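Local coordinates for solute-binding protein Csal_2479 (Chromohalobacter salexigens, PDB 4P1L) that binds D-glucuronate and probably passes it to the permease of a TRAP transport system for uptake into the cell, at residues P94-A99 / A127-E132; P210-S215 / Q278-A283; E234-A239 / E256-A261; P302-F307 / S316-I321. One frame throughout, in Å; residues are numbered along the deposited sequence. Where two conformers were deposited one is given.

Interaction 1 of 4, residues P94-A99 / A127-E132; sequences PIVPAA and ADALAE
Along 94-99, Val96 is the first residue to touch 127-132, and it does so with both methyl branches. CG1 stands anti to the backbone N (chi1 -178°). This turns it onto the helix, where it lies 3.7 Å from Ala129 CB. The same methyl is 4.0 Å from Leu130 CD1, and CG2 lies almost as close to that atom, at 4.1 Å. The CD1 end of Leu130 therefore faces the fork of the valine, and the two side chains cross at about a right angle. At Pro97 the chain turns, with Ala99 N bonded to Val96 O. The turn points Ala98 at the helix, and its CB meets Ala129 CB at 3.8 Å. Ala129 CB thus sits against both Val96 and Ala98. Leu130 also touches Val137 of strand 135-141 and Met89. The loop that follows strand 84-88 is in this way laid against helix 121-132. The side chains meet through methyl groups. Their hold is that of van der Waals packing and the hydrophobic effect, and the small alanine side chain lets the loop come near the helix backbone.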
loop_
_atom_site.group_PDB
_atom_site.type_symbol
_atom_site.label_atom_id
_atom_site.label_comp_id
_atom_site.label_asym_id
_atom_site.label_seq_id
_atom_site.Cartn_x
_atom_site.Cartn_y
_atom_site.Cartn_z
ATOM N N PRO A 94 10.059 -1.210 -7.203
ATOM C CA PRO A 94 11.075 -1.883 -8.027
ATOM C C PRO A 94 10.766 -1.923 -9.530
ATOM O O PRO A 94 11.652 -2.255 -10.314
ATOM C CB PRO A 94 11.100 -3.301 -7.454
ATOM C CG PRO A 94 10.720 -3.112 -5.986
ATOM C CD PRO A 94 9.751 -1.951 -5.961
ATOM N N ILE A 95 9.540 -1.588 -9.924
ATOM C CA ILE A 95 9.123 -1.689 -11.309
ATOM C C ILE A 95 9.090 -0.312 -11.972
ATOM O O ILE A 95 9.446 -0.176 -13.145
ATOM C CB ILE A 95 7.757 -2.382 -11.373
ATOM C CG1 ILE A 95 7.919 -3.802 -10.808
ATOM C CG2 ILE A 95 7.243 -2.436 -12.800
ATOM C CD1 ILE A 95 6.719 -4.359 -10.194
ATOM N N VAL A 96 8.676 0.699 -11.204
ATOM C CA VAL A 96 8.515 2.069 -11.698
ATOM C C VAL A 96 9.329 3.011 -10.822
ATOM O O VAL A 96 8.962 3.273 -9.689
ATOM C CB VAL A 96 7.058 2.538 -11.613
ATOM C CG1 VAL A 96 6.916 3.947 -12.176
ATOM C CG2 VAL A 96 6.135 1.587 -12.312
ATOM N N PRO A 97 10.443 3.537 -11.348
ATOM C CA PRO A 97 11.346 4.301 -10.476
ATOM C C PRO A 97 10.681 5.415 -9.661
ATOM O O PRO A 97 10.946 5.505 -8.459
ATOM C CB PRO A 97 12.386 4.843 -11.459
ATOM C CG PRO A 97 12.467 3.767 -12.496
ATOM C CD PRO A 97 11.054 3.234 -12.655
ATOM N N ALA A 98 9.828 6.220 -10.282
ATOM C CA ALA A 98 9.159 7.325 -9.591
ATOM C C ALA A 98 8.327 6.863 -8.419
ATOM O O ALA A 98 8.193 7.586 -7.419
ATOM C CB ALA A 98 8.273 8.131 -10.575
ATOM N N ALA A 99 7.760 5.660 -8.525
ATOM C CA ALA A 99 6.943 5.124 -7.448
ATOM C C ALA A 99 7.733 4.929 -6.171
ATOM O O ALA A 99 7.143 4.962 -5.083
ATOM C CB ALA A 99 6.262 3.790 -7.877
ATOM N N ALA A 127 0.786 8.740 -12.115
ATOM C CA ALA A 127 0.016 8.068 -13.145
ATOM C C ALA A 127 0.814 8.029 -14.451
ATOM O O ALA A 127 0.861 7.004 -15.120
ATOM C CB ALA A 127 -1.325 8.771 -13.369
ATOM N N ASP A 128 1.439 9.150 -14.806
ATOM C CA ASP A 128 2.249 9.205 -16.011
ATOM C C ASP A 128 3.354 8.150 -15.962
ATOM O O ASP A 128 3.636 7.478 -16.951
ATOM C CB ASP A 128 2.868 10.598 -16.179
ATOM C CG ASP A 128 1.866 11.639 -16.647
ATOM O OD1 ASP A 128 0.738 11.286 -17.045
ATOM O OD2 ASP A 128 2.227 12.831 -16.630
ATOM N N ALA A 129 3.997 8.017 -14.808
ATOM C CA ALA A 129 5.103 7.071 -14.689
ATOM C C ALA A 129 4.627 5.618 -14.833
ATOM O O ALA A 129 5.299 4.801 -15.477
ATOM C CB ALA A 129 5.827 7.267 -13.387
ATOM N N LEU A 130 3.480 5.293 -14.230
ATOM C CA LEU A 130 2.919 3.961 -14.374
ATOM C C LEU A 130 2.497 3.664 -15.807
ATOM O O LEU A 130 2.647 2.527 -16.260
ATOM C CB LEU A 130 1.742 3.737 -13.412
ATOM C CG LEU A 130 2.172 3.078 -12.111
ATOM C CD1 LEU A 130 3.013 4.028 -11.224
ATOM C CD2 LEU A 130 0.938 2.586 -11.397
ATOM N N ALA A 131 2.003 4.677 -16.526
ATOM C CA ALA A 131 1.522 4.497 -17.894
ATOM C C ALA A 131 2.677 4.074 -18.786
ATOM O O ALA A 131 2.514 3.263 -19.684
ATOM C CB ALA A 131 0.880 5.786 -18.436
ATOM N N GLU A 132 3.852 4.624 -18.513
ATOM C CA GLU A 132 5.038 4.272 -19.254
ATOM C C GLU A 132 5.393 2.797 -19.063
ATOM O O GLU A 132 6.046 2.210 -19.916
ATOM C CB GLU A 132 6.168 5.229 -18.858
ATOM C CG GLU A 132 7.544 4.648 -18.796
ATOM C CD GLU A 132 8.574 5.755 -18.624
ATOM O OE1 GLU A 132 8.774 6.523 -19.594
ATOM O OE2 GLU A 132 9.146 5.882 -17.514
#

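Interaction 2 of 4, residues P210-S215 / Q278-A283; sequences PSYESS and QKILDA
Glu213 and Ile280 bring their CA atoms to 6.6 Å where helices 210-214 and 278-282 pass each other at 50°, their axes 10.1 Å apart. Glu213 bends at chi2 (-89°), which carries its carboxylate across the extended Lys279 chain. Lys279 NZ donates to Glu213 OE2 at 2.9 Å in a salt bridge. The amine comes from the anti side of that oxygen, 32° out of the carboxylate plane. Glu213 CG also rests on Lys279 CD at 3.7 Å. The other oxygen, OE1, is bonded to Ser276 OG, so both ends of the carboxylate are held. Cut back to an alanine here, the side chain would probably leave Lys279 NZ without its carboxylate mate and Ser276 OG without this partner. Beneath the ion pair, Ile280 CG2 touches Glu213 CB at 3.7 Å. Its other arm ends in CD1, which meets the edge of the Tyr212 ring, 3.6 Å from CE2. The Tyr212 hydroxyl is bonded to Ala221 O. Ser211, on the same short helix, belongs to the glucuronate pocket. The chemistry is mixed: a salt bridge toward the surface covers a buried apolar patch, and together they tie this helix to the end of the long helix 248-282.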
loop_
_atom_site.group_PDB
_atom_site.type_symbol
_atom_site.label_atom_id
_atom_site.label_comp_id
_atom_site.label_asym_id
_atom_site.label_seq_id
_atom_site.Cartn_x
_atom_site.Cartn_y
_atom_site.Cartn_z
ATOM N N PRO A 210 -6.138 -2.494 9.594
ATOM C CA PRO A 210 -6.943 -3.539 8.957
ATOM C C PRO A 210 -6.151 -4.729 8.480
ATOM O O PRO A 210 -6.677 -5.838 8.555
ATOM C CB PRO A 210 -7.646 -2.812 7.817
ATOM C CG PRO A 210 -7.691 -1.385 8.272
ATOM C CD PRO A 210 -6.377 -1.179 8.987
ATOM N N SER A 211 -4.894 -4.543 8.084
ATOM C CA SER A 211 -4.095 -5.685 7.652
ATOM C C SER A 211 -3.632 -6.506 8.844
ATOM O O SER A 211 -3.745 -7.740 8.837
ATOM C CB SER A 211 -2.893 -5.206 6.843
ATOM O OG SER A 211 -3.296 -4.802 5.539
ATOM N N TYR A 212 -3.130 -5.804 9.855
ATOM C CA TYR A 212 -2.671 -6.411 11.090
ATOM C C TYR A 212 -3.768 -7.295 11.666
ATOM O O TYR A 212 -3.500 -8.396 12.106
ATOM C CB TYR A 212 -2.291 -5.296 12.051
ATOM C CG TYR A 212 -1.882 -5.694 13.455
ATOM C CD1 TYR A 212 -0.837 -6.560 13.684
ATOM C CD2 TYR A 212 -2.538 -5.149 14.568
ATOM C CE1 TYR A 212 -0.438 -6.878 15.007
ATOM C CE2 TYR A 212 -2.148 -5.449 15.855
ATOM C CZ TYR A 212 -1.095 -6.305 16.073
ATOM O OH TYR A 212 -0.740 -6.584 17.374
ATOM N N GLU A 213 -5.005 -6.802 11.624
ATOM C CA GLU A 213 -6.165 -7.532 12.144
ATOM C C GLU A 213 -6.643 -8.640 11.200
ATOM O O GLU A 213 -6.689 -9.825 11.600
ATOM C CB GLU A 213 -7.301 -6.549 12.494
ATOM C CG GLU A 213 -8.643 -7.236 12.829
ATOM C CD GLU A 213 -9.533 -7.478 11.606
ATOM O OE1 GLU A 213 -9.774 -6.525 10.844
ATOM O OE2 GLU A 213 -10.016 -8.623 11.411
ATOM N N SER A 214 -6.955 -8.290 9.949
ATOM C CA SER A 214 -7.539 -9.259 9.027
ATOM C C SER A 214 -6.613 -10.428 8.705
ATOM O O SER A 214 -7.079 -11.552 8.539
ATOM C CB SER A 214 -8.025 -8.612 7.721
ATOM O OG SER A 214 -6.951 -8.045 6.986
ATOM N N SER A 215 -5.310 -10.179 8.643
ATOM C CA SER A 215 -4.325 -11.240 8.392
ATOM C C SER A 215 -4.141 -12.206 9.559
ATOM O O SER A 215 -3.549 -13.263 9.385
ATOM C CB SER A 215 -2.948 -10.635 8.136
ATOM O OG SER A 215 -2.475 -10.044 9.341
ATOM N N GLN A 278 -10.703 -1.699 17.429
ATOM C CA GLN A 278 -11.495 -2.122 18.578
ATOM C C GLN A 278 -11.398 -3.636 18.749
ATOM O O GLN A 278 -11.316 -4.147 19.867
ATOM C CB GLN A 278 -12.958 -1.706 18.439
ATOM C CG GLN A 278 -13.727 -1.793 19.779
ATOM C CD GLN A 278 -13.002 -1.081 20.934
ATOM O OE1 GLN A 278 -12.690 0.117 20.859
ATOM N NE2 GLN A 278 -12.710 -1.831 21.998
ATOM N N LYS A 279 -11.383 -4.349 17.635
ATOM C CA LYS A 279 -11.286 -5.793 17.692
ATOM C C LYS A 279 -9.957 -6.235 18.305
ATOM O O LYS A 279 -9.920 -7.073 19.188
ATOM C CB LYS A 279 -11.463 -6.400 16.304
ATOM C CG LYS A 279 -11.110 -7.878 16.230
ATOM C CD LYS A 279 -11.513 -8.468 14.892
ATOM C CE LYS A 279 -11.073 -9.914 14.771
ATOM N NZ LYS A 279 -11.144 -10.443 13.363
ATOM N N ILE A 280 -8.859 -5.659 17.854
ATOM C CA ILE A 280 -7.569 -6.062 18.389
ATOM C C ILE A 280 -7.420 -5.613 19.840
ATOM O O ILE A 280 -6.826 -6.330 20.660
ATOM C CB ILE A 280 -6.392 -5.552 17.505
ATOM C CG1 ILE A 280 -6.330 -4.032 17.513
ATOM C CG2 ILE A 280 -6.514 -6.074 16.096
ATOM C CD1 ILE A 280 -5.076 -3.493 16.813
ATOM N N LEU A 281 -7.994 -4.467 20.208
ATOM C CA LEU A 281 -7.946 -4.070 21.608
ATOM C C LEU A 281 -8.734 -5.043 22.465
ATOM O O LEU A 281 -8.259 -5.452 23.523
ATOM C CB LEU A 281 -8.456 -2.649 21.830
ATOM C CG LEU A 281 -7.494 -1.518 21.465
ATOM C CD1 LEU A 281 -8.218 -0.203 21.577
ATOM C CD2 LEU A 281 -6.258 -1.538 22.376
ATOM N N ASP A 282 -9.932 -5.419 22.021
ATOM C CA ASP A 282 -10.741 -6.372 22.780
ATOM C C ASP A 282 -10.038 -7.718 22.949
ATOM O O ASP A 282 -10.329 -8.469 23.895
ATOM C CB ASP A 282 -12.108 -6.576 22.128
ATOM C CG ASP A 282 -12.999 -5.360 22.268
ATOM O OD1 ASP A 282 -12.645 -4.463 23.063
ATOM O OD2 ASP A 282 -14.043 -5.298 21.581
ATOM N N ALA A 283 -9.114 -8.015 22.041
ATOM C CA ALA A 283 -8.361 -9.270 22.080
ATOM C C ALA A 283 -7.122 -9.218 22.985
ATOM O O ALA A 283 -6.414 -10.210 23.125
ATOM C CB ALA A 283 -7.957 -9.677 20.681
#

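Interaction 3 of 4, residues E234-A239 / E256-A261; sequences ECLCVA and EAAEDA. With BDP (beta-D-glucopyranuronic acid), chain C.
The carboxylate of Glu234 is the flat group of this contact, and it meets the bound glucuronate through one of its oxygens. OE2 accepts the O2 hydroxyl of the sugar at 2.6 Å, a short bond. Sugar atom C2 follows close behind, 3.2 Å from the same OE2. Asn88 ND2 is bonded to OE2 as well, and Asn86 ND2 is bonded to OE1. Amides thus hold both oxygens, which would keep the carboxylate from turning. Its CG stands anti to the carbonyl carbon (chi1 -48°), and the chain runs on extended from the strand end to the sugar. A glutamine in its place would probably weaken the grip on the O2 hydroxyl and, if its amide nitrogen lay at either oxygen position, set two donors against each other.

Two residues on, Leu236 points to helix 248-282. Its CG is anti to the backbone N (chi1 170°), and this brings CD2 to 3.8 Å from Ala258 CB. One helical turn later Ala261 CB borders the same methyl more loosely, at 4.5 Å. Leu42 of helix 37-52 also touches Leu236. The strand is an inner one of a five-stranded mixed sheet, antiparallel to both neighbours, 84-88 and 135-141. His32, Gln70, Arg146, Arg167 and Asn207 also hydrogen-bond to the sugar. The chemistry divides along the strand: a polar end binds a sugar hydroxyl, while an apolar leucine fastens the strand to the helix behind it.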
loop_
_atom_site.group_PDB
_atom_site.type_symbol
_atom_site.label_atom_id
_atom_site.label_comp_id
_atom_site.label_asym_id
_atom_site.label_seq_id
_atom_site.Cartn_x
_atom_site.Cartn_y
_atom_site.Cartn_z
ATOM N N GLU A 234 -2.422 3.297 -2.805
ATOM C CA GLU A 234 -2.633 2.157 -3.682
ATOM C C GLU A 234 -3.401 2.617 -4.925
ATOM O O GLU A 234 -4.199 3.548 -4.850
ATOM C CB GLU A 234 -3.420 1.063 -2.965
ATOM C CG GLU A 234 -2.879 0.733 -1.575
ATOM C CD GLU A 234 -3.214 -0.685 -1.112
ATOM O OE1 GLU A 234 -4.152 -1.304 -1.688
ATOM O OE2 GLU A 234 -2.536 -1.160 -0.171
ATOM N N CYS A 235 -3.146 1.995 -6.075
ATOM C CA CYS A 235 -3.869 2.355 -7.276
ATOM C C CYS A 235 -4.940 1.341 -7.563
ATOM O O CYS A 235 -4.831 0.172 -7.186
ATOM C CB CYS A 235 -2.942 2.463 -8.489
ATOM S SG CYS A 235 -2.073 0.932 -8.922
ATOM N N LEU A 236 -5.966 1.808 -8.260
ATOM C CA LEU A 236 -6.870 0.969 -9.033
ATOM C C LEU A 236 -6.457 1.216 -10.472
ATOM O O LEU A 236 -6.578 2.344 -10.963
ATOM C CB LEU A 236 -8.328 1.349 -8.808
ATOM C CG LEU A 236 -9.365 0.719 -9.726
ATOM C CD1 LEU A 236 -9.189 -0.766 -9.855
ATOM C CD2 LEU A 236 -10.749 1.045 -9.198
ATOM N N CYS A 237 -5.888 0.207 -11.115
ATOM C CA CYS A 237 -5.348 0.381 -12.465
ATOM C C CYS A 237 -5.822 -0.701 -13.451
ATOM O O CYS A 237 -6.326 -1.768 -13.052
ATOM C CB CYS A 237 -3.821 0.383 -12.425
ATOM S SG CYS A 237 -3.070 -1.224 -12.024
ATOM N N VAL A 238 -5.650 -0.395 -14.738
ATOM C CA VAL A 238 -6.027 -1.288 -15.839
ATOM C C VAL A 238 -4.792 -1.554 -16.731
ATOM O O VAL A 238 -3.979 -0.658 -16.955
ATOM C CB VAL A 238 -7.196 -0.670 -16.658
ATOM C CG1 VAL A 238 -7.517 -1.508 -17.914
ATOM C CG2 VAL A 238 -8.436 -0.528 -15.785
ATOM N N ALA A 239 -4.641 -2.781 -17.229
ATOM C CA ALA A 239 -3.644 -3.080 -18.261
ATOM C C ALA A 239 -3.803 -2.125 -19.463
ATOM O O ALA A 239 -4.903 -1.919 -19.995
ATOM C CB ALA A 239 -3.769 -4.520 -18.740
ATOM N N GLU A 256 -14.942 7.018 -14.537
ATOM C CA GLU A 256 -15.927 7.482 -13.559
ATOM C C GLU A 256 -16.201 6.422 -12.477
ATOM O O GLU A 256 -16.239 6.746 -11.291
ATOM C CB GLU A 256 -17.235 7.896 -14.229
ATOM C CG GLU A 256 -18.227 8.512 -13.245
ATOM C CD GLU A 256 -19.547 8.945 -13.888
ATOM O OE1 GLU A 256 -19.732 8.749 -15.115
ATOM O OE2 GLU A 256 -20.399 9.483 -13.144
ATOM N N ALA A 257 -16.393 5.170 -12.886
ATOM C CA ALA A 257 -16.623 4.071 -11.945
ATOM C C ALA A 257 -15.471 3.932 -10.945
ATOM O O ALA A 257 -15.693 3.666 -9.772
ATOM C CB ALA A 257 -16.798 2.764 -12.679
ATOM N N ALA A 258 -14.243 4.095 -11.432
ATOM C CA ALA A 258 -13.048 3.966 -10.592
ATOM C C ALA A 258 -12.939 5.100 -9.582
ATOM O O ALA A 258 -12.522 4.892 -8.429
ATOM C CB ALA A 258 -11.796 3.939 -11.471
ATOM N N GLU A 259 -13.293 6.302 -10.018
ATOM C CA GLU A 259 -13.300 7.465 -9.133
ATOM C C GLU A 259 -14.348 7.280 -8.021
ATOM O O GLU A 259 -14.054 7.514 -6.855
ATOM C CB GLU A 259 -13.542 8.754 -9.943
ATOM C CG GLU A 259 -12.322 9.124 -10.799
ATOM C CD GLU A 259 -12.627 10.129 -11.899
ATOM O OE1 GLU A 259 -13.728 10.722 -11.868
ATOM O OE2 GLU A 259 -11.766 10.315 -12.802
ATOM N N ASP A 260 -15.554 6.839 -8.384
ATOM C CA ASP A 260 -16.591 6.539 -7.384
ATOM C C ASP A 260 -16.131 5.421 -6.422
ATOM O O ASP A 260 -16.345 5.491 -5.208
ATOM C CB ASP A 260 -17.909 6.113 -8.058
ATOM C CG ASP A 260 -18.514 7.209 -8.934
ATOM O OD1 ASP A 260 -18.128 8.389 -8.772
ATOM O OD2 ASP A 260 -19.370 6.882 -9.794
ATOM N N ALA A 261 -15.535 4.370 -6.971
ATOM C CA ALA A 261 -15.033 3.277 -6.130
ATOM C C ALA A 261 -13.974 3.734 -5.126
ATOM O O ALA A 261 -13.954 3.242 -3.994
ATOM C CB ALA A 261 -14.482 2.151 -6.982
HETATM C C1 BDP C . -1.165 -4.054 2.890
HETATM C C2 BDP C . -1.394 -3.728 1.421
HETATM C C3 BDP C . -1.265 -4.968 0.622
HETATM C C4 BDP C . 0.111 -5.510 0.847
HETATM C C5 BDP C . 0.356 -5.787 2.354
HETATM C C6 BDP C . 1.764 -6.302 2.644
HETATM O O2 BDP C . -2.714 -3.221 1.325
HETATM O O3 BDP C . -1.352 -4.548 -0.839
HETATM O O4 BDP C . 0.300 -6.723 0.097
HETATM O O5 BDP C . 0.147 -4.612 3.073
HETATM O O6A BDP C . 2.282 -5.947 3.752
HETATM O O1 BDP C . -1.234 -2.892 3.640
HETATM O O6B BDP C . 2.311 -7.093 1.848
#

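Interaction 4 of 4, residues P302-F307 / S316-I321; sequences PIYDQF and SLVTDI
Val318 carries CG1 anti to its backbone N (chi1 178°), and this spreads its two methyls toward two aromatic rings of the facing helix. Tyr304 has its ring anti to the carbonyl carbon (chi1 -80°), whereas in Phe307 the ring lies anti to the backbone N. The two rings come from successive turns of one helix, three residues apart, and each reaches the same valine. Two successive helices of the TRAP solute-binding protein fold, 301-310 and 315-323, joined by a short loop, pack through these side chains near the C-terminus.

The backbones stay well apart. The nearest CA atoms, those of Tyr304 and Val318, are 8.8 Å from each other, so side-chain length bridges the gap. Only three residues carry the contact, and all of it is apolar. Other parts of the fold surround it. The Tyr304 hydroxyl is bonded to Pro105 O, which ties that ring to the loop before helix 111-118. Phe307 also packs on Val101 and Leu314, and its ring meets that of His311. On the second helix, Leu317 and Ile321 turn to helix 121-132, and Asp320 forms a salt bridge with Arg125 there. Val318 therefore joins the first helix to a second one that is itself fixed to the body of the protein. The contact lies away from the sugar site.

Each methyl has its own ring. Val318 CG2 approaches Phe307 CE2 obliquely at 4.2 Å, while Val318 CG1 sits at the edge of the Tyr304 ring, near its plane, 4.2 Å from CD2.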
loop_
_atom_site.group_PDB
_atom_site.type_symbol
_atom_site.label_atom_id
_atom_site.label_comp_id
_atom_site.label_asym_id
_atom_site.label_seq_id
_atom_site.Cartn_x
_atom_site.Cartn_y
_atom_site.Cartn_z
ATOM N N PRO A 302 19.749 9.313 5.749
ATOM C CA PRO A 302 20.644 8.691 4.768
ATOM C C PRO A 302 19.877 8.053 3.630
ATOM O O PRO A 302 20.391 7.976 2.512
ATOM C CB PRO A 302 21.362 7.597 5.578
ATOM C CG PRO A 302 21.283 8.072 6.995
ATOM C CD PRO A 302 19.966 8.777 7.110
ATOM N N ILE A 303 18.658 7.591 3.915
ATOM C CA ILE A 303 17.809 6.990 2.893
ATOM C C ILE A 303 17.429 8.042 1.839
ATOM O O ILE A 303 17.505 7.807 0.621
ATOM C CB ILE A 303 16.565 6.325 3.527
ATOM C CG1 ILE A 303 17.030 5.229 4.494
ATOM C CG2 ILE A 303 15.698 5.727 2.467
ATOM C CD1 ILE A 303 15.878 4.485 5.206
ATOM N N TYR A 304 17.044 9.215 2.311
ATOM C CA TYR A 304 16.663 10.292 1.413
ATOM C C TYR A 304 17.882 10.773 0.621
ATOM O O TYR A 304 17.794 10.976 -0.586
ATOM C CB TYR A 304 16.056 11.459 2.199
ATOM C CG TYR A 304 14.594 11.303 2.597
ATOM C CD1 TYR A 304 14.199 10.451 3.617
ATOM C CD2 TYR A 304 13.616 12.048 1.958
ATOM C CE1 TYR A 304 12.847 10.345 3.986
ATOM C CE2 TYR A 304 12.276 11.947 2.308
ATOM C CZ TYR A 304 11.897 11.094 3.307
ATOM O OH TYR A 304 10.575 11.026 3.675
ATOM N N ASP A 305 19.014 10.961 1.308
ATOM C CA ASP A 305 20.230 11.435 0.652
ATOM C C ASP A 305 20.659 10.487 -0.487
ATOM O O ASP A 305 20.993 10.931 -1.609
ATOM C CB ASP A 305 21.389 11.555 1.656
ATOM C CG ASP A 305 21.179 12.625 2.708
ATOM O OD1 ASP A 305 20.260 13.456 2.599
ATOM O OD2 ASP A 305 21.970 12.623 3.674
ATOM N N GLN A 306 20.646 9.183 -0.196
ATOM C CA GLN A 306 21.091 8.188 -1.160
ATOM C C GLN A 306 20.107 8.169 -2.320
ATOM O O GLN A 306 20.498 8.022 -3.460
ATOM C CB GLN A 306 21.207 6.783 -0.522
ATOM C CG GLN A 306 21.367 5.637 -1.538
ATOM C CD GLN A 306 21.271 4.230 -0.941
ATOM O OE1 GLN A 306 21.541 4.026 0.242
ATOM N NE2 GLN A 306 20.860 3.255 -1.763
ATOM N N PHE A 307 18.819 8.313 -2.010
ATOM C CA PHE A 307 17.788 8.252 -3.024
ATOM C C PHE A 307 17.939 9.374 -4.046
ATOM O O PHE A 307 17.914 9.122 -5.249
ATOM C CB PHE A 307 16.383 8.269 -2.428
ATOM C CG PHE A 307 15.319 8.061 -3.465
ATOM C CD1 PHE A 307 14.988 6.770 -3.862
ATOM C CD2 PHE A 307 14.704 9.147 -4.091
ATOM C CE1 PHE A 307 14.028 6.552 -4.847
ATOM C CE2 PHE A 307 13.731 8.939 -5.071
ATOM C CZ PHE A 307 13.407 7.635 -5.454
ATOM N N SER A 316 13.008 16.696 -7.438
ATOM C CA SER A 316 11.959 17.703 -7.365
ATOM C C SER A 316 10.589 17.107 -7.022
ATOM O O SER A 316 9.726 17.794 -6.444
ATOM C CB SER A 316 11.928 18.544 -8.656
ATOM O OG SER A 316 11.407 17.815 -9.746
ATOM N N LEU A 317 10.387 15.830 -7.339
ATOM C CA LEU A 317 9.201 15.139 -6.893
ATOM C C LEU A 317 9.231 14.960 -5.364
ATOM O O LEU A 317 8.224 15.181 -4.695
ATOM C CB LEU A 317 9.076 13.791 -7.604
ATOM C CG LEU A 317 7.836 12.953 -7.327
ATOM C CD1 LEU A 317 6.547 13.760 -7.498
ATOM C CD2 LEU A 317 7.846 11.712 -8.250
ATOM N N VAL A 318 10.387 14.584 -4.821
ATOM C CA VAL A 318 10.539 14.484 -3.369
ATOM C C VAL A 318 10.252 15.833 -2.683
ATOM O O VAL A 318 9.462 15.910 -1.739
ATOM C CB VAL A 318 11.944 13.999 -2.980
ATOM C CG1 VAL A 318 12.087 13.962 -1.461
ATOM C CG2 VAL A 318 12.244 12.607 -3.594
ATOM N N THR A 319 10.885 16.903 -3.175
ATOM C CA THR A 319 10.731 18.212 -2.548
ATOM C C THR A 319 9.346 18.804 -2.785
ATOM O O THR A 319 8.817 19.489 -1.901
ATOM C CB THR A 319 11.850 19.204 -2.968
ATOM O OG1 THR A 319 11.792 19.428 -4.368
ATOM C CG2 THR A 319 13.204 18.654 -2.643
ATOM N N ASP A 320 8.717 18.498 -3.927
ATOM C CA ASP A 320 7.373 19.013 -4.170
ATOM C C ASP A 320 6.379 18.389 -3.170
ATOM O O ASP A 320 5.500 19.072 -2.643
ATOM C CB ASP A 320 6.906 18.773 -5.606
ATOM C CG ASP A 320 7.589 19.705 -6.634
ATOM O OD1 ASP A 320 8.237 20.701 -6.241
ATOM O OD2 ASP A 320 7.464 19.423 -7.849
ATOM N N ILE A 321 6.527 17.092 -2.897
ATOM C CA ILE A 321 5.653 16.435 -1.946
ATOM C C ILE A 321 5.882 17.003 -0.541
ATOM O O ILE A 321 4.931 17.273 0.200
ATOM C CB ILE A 321 5.854 14.911 -1.974
ATOM C CG1 ILE A 321 5.273 14.344 -3.280
ATOM C CG2 ILE A 321 5.189 14.262 -0.745
ATOM C CD1 ILE A 321 5.751 12.917 -3.604
#

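Interaction 1 comes first along the chain. Interaction 3 is nested inside the loop closed by interaction 2, and interaction 4 follows them all. Interactions 2 and 3 both use helix 248-282, though their centres are 27 Å apart. Interaction 1 has its centre 16 Å from those of interactions 3 and 4 and touches both. Leu130 CD2 packs on Cys235 SG at 4.2 Å, and Ala98 O lies as far from Leu317 CD2. Interaction 2 lies across the centre of the chain from interactions 1 and 4. Interactions 2 and 3 each include a pocket residue, so the shared long helix links parts of the fold that meet at the glucuronate.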